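Local coordinates for 3-oxoacyl-(acyl-carrier protein) synthase II (Thermus thermophilus, PDB 1J3N) that probably catalyses the condensation step of fatty acid elongation, joining malonyl units carried on acyl-carrier protein to a growing acyl chain, as a homodimer, at residues A[216-221]-A[366-371]. Sequence-based numbering, arbitrary orientation.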
# COMPACT_ATOMS: atom_id res chain seq x y z
N ALA A 216 14.91 22.77 16.01
CA ALA A 216 14.72 21.39 16.47
C ALA A 216 15.22 20.35 15.46
O ALA A 216 16.03 19.49 15.81
CB ALA A 216 13.25 21.15 16.82
N SER A 217 14.73 20.42 14.23
CA SER A 217 15.17 19.47 13.19
C SER A 217 16.55 19.91 12.70
O SER A 217 16.67 20.84 11.91
CB SER A 217 14.19 19.46 12.03
OG SER A 217 14.64 18.57 11.02
N ARG A 218 17.59 19.20 13.15
CA ARG A 218 18.96 19.54 12.80
C ARG A 218 19.77 18.28 12.47
O ARG A 218 20.64 17.87 13.23
CB ARG A 218 19.60 20.28 13.98
CG ARG A 218 19.52 19.50 15.30
CD ARG A 218 19.94 20.34 16.50
NE ARG A 218 21.12 21.16 16.22
CZ ARG A 218 21.07 22.43 15.84
NH1 ARG A 218 19.90 23.03 15.70
NH2 ARG A 218 22.19 23.09 15.59
N PRO A 219 19.49 17.66 11.31
CA PRO A 219 20.19 16.44 10.89
C PRO A 219 21.70 16.59 10.71
O PRO A 219 22.19 17.61 10.22
CB PRO A 219 19.48 16.06 9.59
CG PRO A 219 19.07 17.39 9.04
CD PRO A 219 18.57 18.13 10.26
N PHE A 220 22.41 15.55 11.12
CA PHE A 220 23.86 15.48 11.03
C PHE A 220 24.59 16.35 12.05
O PHE A 220 25.82 16.40 12.05
CB PHE A 220 24.32 15.83 9.61
CG PHE A 220 23.58 15.06 8.54
CD1 PHE A 220 23.55 13.67 8.55
CD2 PHE A 220 22.87 15.73 7.55
CE1 PHE A 220 22.82 12.95 7.60
CE2 PHE A 220 22.13 15.02 6.59
CZ PHE A 220 22.11 13.63 6.62
N THR A 221 23.85 17.04 12.92
CA THR A 221 24.50 17.86 13.94
C THR A 221 24.73 17.01 15.18
O THR A 221 24.07 16.00 15.40
CB THR A 221 23.66 19.08 14.35
OG1 THR A 221 22.44 18.63 14.94
CG2 THR A 221 23.38 19.97 13.15
N LEU A 366 22.71 23.43 10.50
CA LEU A 366 23.97 22.70 10.58
C LEU A 366 25.00 23.56 11.33
O LEU A 366 26.09 23.83 10.83
CB LEU A 366 24.46 22.40 9.16
CG LEU A 366 25.48 21.29 8.97
CD1 LEU A 366 24.82 19.93 9.16
CD2 LEU A 366 26.06 21.39 7.58
N GLU A 367 24.63 23.98 12.54
CA GLU A 367 25.49 24.82 13.37
C GLU A 367 26.65 24.05 13.98
O GLU A 367 27.80 24.50 13.95
CB GLU A 367 24.64 25.46 14.48
CG GLU A 367 25.40 26.43 15.38
CD GLU A 367 24.52 27.06 16.44
OE1 GLU A 367 23.58 27.79 16.06
OE2 GLU A 367 24.76 26.82 17.64
N ASP A 368 26.35 22.88 14.55
CA ASP A 368 27.34 22.02 15.19
C ASP A 368 27.46 20.71 14.43
O ASP A 368 27.03 19.66 14.92
CB ASP A 368 26.92 21.74 16.63
CG ASP A 368 25.58 21.03 16.71
OD1 ASP A 368 24.60 21.54 16.12
OD2 ASP A 368 25.49 19.98 17.37
N PRO A 369 28.04 20.75 13.22
CA PRO A 369 28.18 19.52 12.43
C PRO A 369 28.96 18.43 13.16
O PRO A 369 29.90 18.72 13.90
CB PRO A 369 28.89 20.00 11.16
CG PRO A 369 29.68 21.20 11.65
CD PRO A 369 28.68 21.89 12.54
N ASP A 370 28.53 17.18 12.97
CA ASP A 370 29.17 16.03 13.58
C ASP A 370 30.38 15.62 12.74
O ASP A 370 30.23 15.26 11.57
CB ASP A 370 28.18 14.86 13.66
CG ASP A 370 28.67 13.74 14.57
OD1 ASP A 370 29.85 13.34 14.45
OD2 ASP A 370 27.86 13.26 15.39
N PRO A 371 31.58 15.65 13.33
CA PRO A 371 32.81 15.29 12.62
C PRO A 371 32.89 13.83 12.16
O PRO A 371 33.59 13.52 11.21
CB PRO A 371 33.91 15.65 13.61
CG PRO A 371 33.24 15.42 14.94
CD PRO A 371 31.88 16.03 14.73
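Thr221 and Pro369 come together at a single backbone bridge, their CA atoms 4.3 Å apart, where the amide of Asp370 gives a hydrogen bond to the carbonyl oxygen of Phe220 (N to O 3.0 Å). Beside this bridge, Arg218 reaches over to Asp368 in a salt bridge, NH2 to OD1 2.9 Å. The bond is nearly straight, 169° at the hydrogen, and OD1 sits at the guanidinium edge, with the two planar groups only 22° from coplanar. Two further bonds fix these ends: Arg218 NH1 donates to the carbonyl of Lys215, and Asp368 OD2 pairs with the hydroxyl of Ser223. Thr221 lies across the carboxylate, its CB 3.2 Å from Asp368 OD1. With OG1 set between the backbone N and carbonyl carbon (chi1 63°), the hydroxyl turns back to donate to Arg218 O at 2.6 Å, while CG2 rests against Leu366 CA. A lysine in place of Asp368 would probably leave the Arg218 guanidinium without its anionic mate and set two positive charges against each other. On the apolar side, Leu366 CD1 packs 4.2 Å from Phe220 CB, while the Phe220 ring leads away to stack with Phe377. Asp370 CB lies against Phe220 O, while its carboxylate is held by Arg224 and the amide of Glu372. The type II beta turn from Arg218 to Thr221 thus joins the loop before strand 232-240 to the loop between strands 359-360 and 382-383 in the thiolase-type fold of the beta-ketoacyl synthases.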